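Local coordinates for protein metallopeptidase containing co-catalytic metalloactive site (Shewanella denitrificans OS217, PDB 3B2Y) that probably acts as a zinc-dependent carboxypeptidase-like hydrolase of the M14 family, here with nickel bound at its metal site, at residues V49-N55 with L106-T112; L158-S162 with F233-A239. All blocks are in the same frame, centred on the assembly; numbering follows the deposited sequence.

Contact 1: residues V49-N55 with L106-T112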
loop_
_atom_site.group_PDB
_atom_site.type_symbol
_atom_site.label_atom_id
_atom_site.label_comp_id
_atom_site.label_asym_id
_atom_site.label_seq_id
_atom_site.Cartn_x
_atom_site.Cartn_y
_atom_site.Cartn_z
ATOM N N VAL A 49 5.445 -17.915 0.894
ATOM C CA VAL A 49 4.556 -18.760 1.637
ATOM C C VAL A 49 3.571 -19.390 0.653
ATOM O O VAL A 49 3.105 -18.711 -0.267
ATOM C CB VAL A 49 3.825 -17.935 2.732
ATOM C CG1 VAL A 49 3.087 -16.835 2.151
ATOM C CG2 VAL A 49 2.924 -18.881 3.609
ATOM N N ASP A 50 3.318 -20.689 0.812
ATOM C CA ASP A 50 2.374 -21.423 -0.024
ATOM C C ASP A 50 2.744 -21.262 -1.488
ATOM O O ASP A 50 1.878 -21.155 -2.344
ATOM C CB ASP A 50 0.936 -20.981 0.253
ATOM C CG ASP A 50 0.385 -21.539 1.540
ATOM O OD1 ASP A 50 1.030 -22.440 2.156
ATOM O OD2 ASP A 50 -0.735 -21.126 1.921
ATOM N N SER A 51 4.054 -21.254 -1.753
ATOM C CA SER A 51 4.644 -21.132 -3.102
ATOM C C SER A 51 4.598 -19.739 -3.733
ATOM O O SER A 51 5.031 -19.563 -4.871
ATOM C CB SER A 51 4.030 -22.171 -4.054
ATOM O OG SER A 51 4.652 -23.466 -3.906
ATOM N N PHE A 52 4.059 -18.745 -3.024
ATOM C CA PHE A 52 3.967 -17.376 -3.508
ATOM C C PHE A 52 5.041 -16.476 -2.918
ATOM O O PHE A 52 5.144 -16.350 -1.714
ATOM C CB PHE A 52 2.632 -16.758 -3.136
ATOM C CG PHE A 52 1.437 -17.546 -3.542
ATOM C CD1 PHE A 52 1.161 -17.754 -4.870
ATOM C CD2 PHE A 52 0.578 -18.067 -2.578
ATOM C CE1 PHE A 52 0.049 -18.494 -5.269
ATOM C CE2 PHE A 52 -0.531 -18.796 -2.969
ATOM C CZ PHE A 52 -0.779 -19.025 -4.319
ATOM N N ALA A 53 5.802 -15.833 -3.777
ATOM C CA ALA A 53 6.873 -14.944 -3.358
ATOM C C ALA A 53 6.369 -13.623 -2.868
ATOM O O ALA A 53 5.385 -13.056 -3.378
ATOM C CB ALA A 53 7.878 -14.741 -4.492
ATOM N N ILE A 54 7.049 -13.111 -1.858
ATOM C CA ILE A 54 6.832 -11.764 -1.354
ATOM C C ILE A 54 8.041 -10.952 -1.804
ATOM O O ILE A 54 9.144 -11.073 -1.253
ATOM C CB ILE A 54 6.676 -11.705 0.187
ATOM C CG1 ILE A 54 5.413 -12.521 0.565
ATOM C CG2 ILE A 54 6.632 -10.237 0.622
ATOM C CD1 ILE A 54 5.403 -12.995 1.982
ATOM N N ASN A 55 7.835 -10.173 -2.868
ATOM C CA ASN A 55 8.894 -9.511 -3.587
ATOM C C ASN A 55 8.917 -8.012 -3.312
ATOM O O ASN A 55 7.855 -7.328 -3.280
ATOM C CB ASN A 55 8.693 -9.793 -5.061
ATOM C CG ASN A 55 8.977 -11.243 -5.413
ATOM O OD1 ASN A 55 9.870 -11.880 -4.841
ATOM N ND2 ASN A 55 8.246 -11.752 -6.356
ATOM N N LEU A 106 6.404 -2.870 -2.996
ATOM C CA LEU A 106 6.103 -4.090 -2.219
ATOM C C LEU A 106 4.596 -4.374 -2.475
ATOM O O LEU A 106 3.731 -4.019 -1.708
ATOM C CB LEU A 106 6.471 -3.842 -0.749
ATOM C CG LEU A 106 6.561 -4.925 0.284
ATOM C CD1 LEU A 106 7.733 -5.874 -0.047
ATOM C CD2 LEU A 106 6.855 -4.244 1.623
ATOM N N PRO A 107 4.290 -4.963 -3.632
ATOM C CA PRO A 107 2.956 -4.985 -4.169
ATOM C C PRO A 107 1.987 -5.870 -3.385
ATOM O O PRO A 107 0.792 -5.633 -3.418
ATOM C CB PRO A 107 3.141 -5.646 -5.569
ATOM C CG PRO A 107 4.529 -5.538 -5.877
ATOM C CD PRO A 107 5.267 -5.551 -4.547
ATOM N N LEU A 108 2.491 -6.926 -2.759
ATOM C CA LEU A 108 1.609 -7.957 -2.215
ATOM C C LEU A 108 2.258 -8.696 -1.057
ATOM O O LEU A 108 2.954 -9.677 -1.275
ATOM C CB LEU A 108 1.224 -8.948 -3.294
ATOM C CG LEU A 108 0.247 -10.087 -2.921
ATOM C CD1 LEU A 108 -1.047 -9.515 -2.177
ATOM C CD2 LEU A 108 -0.126 -10.972 -4.174
ATOM N N VAL A 109 2.018 -8.227 0.161
ATOM C CA VAL A 109 2.646 -8.761 1.361
ATOM C C VAL A 109 1.965 -10.062 1.890
ATOM O O VAL A 109 2.625 -10.944 2.458
ATOM C CB VAL A 109 2.656 -7.672 2.400
ATOM C CG1 VAL A 109 3.010 -8.197 3.794
ATOM C CG2 VAL A 109 3.574 -6.519 1.942
ATOM N N ASN A 110 0.679 -10.207 1.589
ATOM C CA ASN A 110 -0.155 -11.284 2.089
ATOM C C ASN A 110 -0.800 -12.112 0.924
ATOM O O ASN A 110 -1.975 -12.025 0.635
ATOM C CB ASN A 110 -1.247 -10.691 2.928
ATOM C CG ASN A 110 -2.163 -11.738 3.561
ATOM O OD1 ASN A 110 -1.922 -12.949 3.553
ATOM N ND2 ASN A 110 -3.243 -11.234 4.152
ATOM N N PRO A 111 0.016 -12.857 0.204
ATOM C CA PRO A 111 -0.606 -13.588 -0.938
ATOM C C PRO A 111 -1.602 -14.637 -0.566
ATOM O O PRO A 111 -2.576 -14.825 -1.306
ATOM C CB PRO A 111 0.616 -14.252 -1.580
ATOM C CG PRO A 111 1.631 -14.331 -0.480
ATOM C CD PRO A 111 1.455 -13.023 0.224
ATOM N N THR A 112 -1.460 -15.305 0.580
ATOM C CA THR A 112 -2.471 -16.325 0.959
ATOM C C THR A 112 -3.881 -15.702 1.260
ATOM O O THR A 112 -4.883 -16.228 0.810
ATOM C CB THR A 112 -1.992 -17.236 2.064
ATOM O OG1 THR A 112 -1.901 -16.532 3.307
ATOM C CG2 THR A 112 -0.650 -17.879 1.673
HETATM O O HOH W 1 5.001 -10.174 -3.774
HETATM O O HOH W 2 5.292 -7.863 -2.360
#

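Contact 2: residues L158-S162 with F233-A239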
loop_
_atom_site.group_PDB
_atom_site.type_symbol
_atom_site.label_atom_id
_atom_site.label_comp_id
_atom_site.label_asym_id
_atom_site.label_seq_id
_atom_site.Cartn_x
_atom_site.Cartn_y
_atom_site.Cartn_z
ATOM N N LEU A 158 14.225 -2.088 4.094
ATOM C CA LEU A 158 12.949 -1.404 3.976
ATOM C C LEU A 158 13.010 0.046 4.505
ATOM O O LEU A 158 12.345 0.928 3.973
ATOM C CB LEU A 158 11.855 -2.172 4.706
ATOM C CG LEU A 158 11.571 -3.464 3.928
ATOM C CD1 LEU A 158 10.699 -4.383 4.812
ATOM C CD2 LEU A 158 10.948 -3.218 2.540
ATOM N N CYS A 159 13.756 0.252 5.575
ATOM C CA CYS A 159 13.997 1.589 6.121
ATOM C C CYS A 159 14.754 2.455 5.096
ATOM O O CYS A 159 14.349 3.588 4.827
ATOM C CB CYS A 159 14.693 1.486 7.467
ATOM S SG CYS A 159 13.519 0.800 8.709
ATOM N N ALA A 160 15.811 1.920 4.507
ATOM C CA ALA A 160 16.519 2.610 3.374
ATOM C C ALA A 160 15.548 3.014 2.243
ATOM O O ALA A 160 15.598 4.165 1.713
ATOM C CB ALA A 160 17.667 1.724 2.800
ATOM N N ALA A 161 14.644 2.086 1.915
ATOM C CA ALA A 161 13.693 2.265 0.794
ATOM C C ALA A 161 12.649 3.341 1.025
ATOM O O ALA A 161 12.098 3.882 0.058
ATOM C CB ALA A 161 13.055 0.867 0.398
ATOM N N SER A 162 12.423 3.719 2.289
ATOM C CA SER A 162 11.257 4.570 2.664
ATOM C C SER A 162 11.771 5.860 3.294
ATOM O O SER A 162 10.979 6.629 3.852
ATOM C CB SER A 162 10.351 3.822 3.647
ATOM O OG SER A 162 11.153 3.329 4.722
ATOM N N PHE A 233 5.856 1.904 12.159
ATOM C CA PHE A 233 7.213 1.331 12.307
ATOM C C PHE A 233 8.251 2.069 11.433
ATOM O O PHE A 233 9.308 2.490 11.904
ATOM C CB PHE A 233 7.231 -0.175 11.938
ATOM C CG PHE A 233 8.599 -0.749 11.902
ATOM C CD1 PHE A 233 9.274 -0.998 13.097
ATOM C CD2 PHE A 233 9.275 -1.007 10.678
ATOM C CE1 PHE A 233 10.594 -1.499 13.077
ATOM C CE2 PHE A 233 10.596 -1.501 10.657
ATOM C CZ PHE A 233 11.240 -1.786 11.865
ATOM N N LEU A 234 7.950 2.234 10.161
ATOM C CA LEU A 234 8.897 2.908 9.289
ATOM C C LEU A 234 9.079 4.414 9.695
ATOM O O LEU A 234 10.147 4.933 9.571
ATOM C CB LEU A 234 8.565 2.739 7.840
ATOM C CG LEU A 234 8.419 1.359 7.262
ATOM C CD1 LEU A 234 7.861 1.475 5.881
ATOM C CD2 LEU A 234 9.785 0.764 7.265
ATOM N N VAL A 235 8.031 5.074 10.195
ATOM C CA VAL A 235 8.155 6.430 10.685
ATOM C C VAL A 235 9.040 6.469 11.928
ATOM O O VAL A 235 9.929 7.321 12.057
ATOM C CB VAL A 235 6.764 7.027 10.890
ATOM C CG1 VAL A 235 6.821 8.392 11.641
ATOM C CG2 VAL A 235 6.048 7.101 9.461
ATOM N N ARG A 236 8.796 5.590 12.883
ATOM C CA ARG A 236 9.627 5.557 14.121
ATOM C C ARG A 236 11.093 5.276 13.706
ATOM O O ARG A 236 12.046 5.712 14.348
ATOM C CB ARG A 236 9.134 4.437 15.008
ATOM C CG ARG A 236 7.819 4.693 15.635
ATOM C CD ARG A 236 7.669 3.798 16.857
ATOM N NE ARG A 236 6.317 3.860 17.410
ATOM C CZ ARG A 236 5.320 3.044 17.063
ATOM N NH1 ARG A 236 5.514 2.071 16.166
ATOM N NH2 ARG A 236 4.130 3.201 17.632
ATOM N N SER A 237 11.250 4.585 12.601
ATOM C CA SER A 237 12.571 4.166 12.108
ATOM C C SER A 237 13.227 5.266 11.258
ATOM O O SER A 237 14.355 5.091 10.791
ATOM C CB SER A 237 12.432 2.881 11.311
ATOM O OG SER A 237 11.974 1.812 12.161
ATOM N N GLY A 238 12.520 6.386 11.052
ATOM C CA GLY A 238 13.061 7.539 10.346
ATOM C C GLY A 238 12.423 8.012 9.035
ATOM O O GLY A 238 12.830 9.064 8.520
ATOM N N ALA A 239 11.442 7.304 8.472
ATOM C CA ALA A 239 10.774 7.850 7.264
ATOM C C ALA A 239 10.233 9.252 7.525
ATOM O O ALA A 239 9.497 9.450 8.472
ATOM C CB ALA A 239 9.641 6.972 6.812
HETATM O O HOH W 3 14.421 5.388 7.519
HETATM O O HOH W 4 12.014 4.283 7.239
#

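Contact 1: residues V49-N55 with L106-T112
P111 is where V49, F52 and I54 meet: its CB lies 3.6 Å from F52 CB, while its CG meets V49 CG1 and its CD meets I54 CG1. F52 and P111 run alongside in opposing directions. The methyl T112 CG2 sits at the edge of the F52 ring, near its plane, and also touches V49 CG1. D50 O stands 3.3 Å above that ring's plane, nearer its margin than its middle. A type I' turn with bonds F52 N to V49 O (2.9 Å) and V49 N to F52 O closes a two-residue β-hairpin, consistent with V49, D50 and F52 all facing P111 and T112.

I54 reaches over the loop backbone: with CG1 anti to its carbonyl carbon (chi1 -63°) and an extended second torsion (158°), CD1 is carried to 3.5 Å from V109 O, a buried oxygen with no polar partner. Trimming I54 to an alanine would probably open a gap beside P111 CD and over V109 O.

The polar links run through water. One accepts from N55 N (3.0 Å) and can donate to A53 O or L108 O; a second accepts from L108 N (3.0 Å) and can donate to N55 O (2.8 Å). D50 OD2, 3.3 Å from T112 CG2, is salt-bridged to R122.

This tight hairpin of strands 42-49 and 52-58 lies against the segment after strand 102-106 and the start of helix 111-115, N-capped by N110 through G113 N. Helix 25-39 covers F52 and P111 through Y29, and helix 146-152 packs on I54.

Contact 2: residues L158-S162 with F233-A239
C159 SG touches S237 CB at 3.5 Å, the closest approach made by the sulfur across this contact. The same sulfur meets L234 CD2 at 4.0 Å and approaches the F233 ring obliquely, 5.2 Å from its centroid and 52° off the ring normal, a Cys sulfur-aromatic contact. With SG beside the backbone N and anti to the carbonyl carbon (chi1 -70°), the sulfur reaches across to S237 CB and the F233 ring. L234 spreads its two methyls toward S162, CD2 lying 3.9 Å from S162 OG and coming more loosely to L158 CB. At the far end of the contact the methyl of A239 abuts S162 O at 3.3 Å.

A second shell fixes these groups. S162 OG turns back to the preceding helical turn and donates to L158 O (2.8 Å), tilted modestly from that carbonyl plane; it also accepts from a water that lies within donating distance of L234 O. S237 OG donates to F233 O from above its carbonyl plane, while S237 N reaches the same oxygen from the opposite face, so two bonds grip it. That hydroxyl oxygen also lies over the centre of the F233 ring, 3.6 Å above its plane. Another water lies between C159 O and S237 O. A Schellman motif ends helix 230-236, with positive phi at G238 (118°) and the bonds G238 N to V235 O and A239 N to L234 O.

This C-capped end packs on the end of helix 155-161 beside the central mixed sheet: L234 rests on L70 of strand 68-73 and I166 of strand 165-172, and helix 146-152 meets L158 and F233.

Overall arrangement
Both contacts are buried, each centred about 14 Å from the middle of the chain; their centres are 21 Å apart, and their nearest atoms, about 4 Å apart, do not touch. Contact 1 sets the two-stranded hairpin against the segment following edge strand 102-106, whereas contact 2 brings two helix ends together beside the central mixed sheet. Helix 146-152 packs on both. In contact 1 a proline is the meeting point, with T112 and I54 burying nearly as much, and water links peptide groups. Contact 2 rests on a cysteine sulfur, a leucine and two serines just past the helix ends, each bonded back to a carbonyl of the preceding turn. Both lie away from the annotated sites.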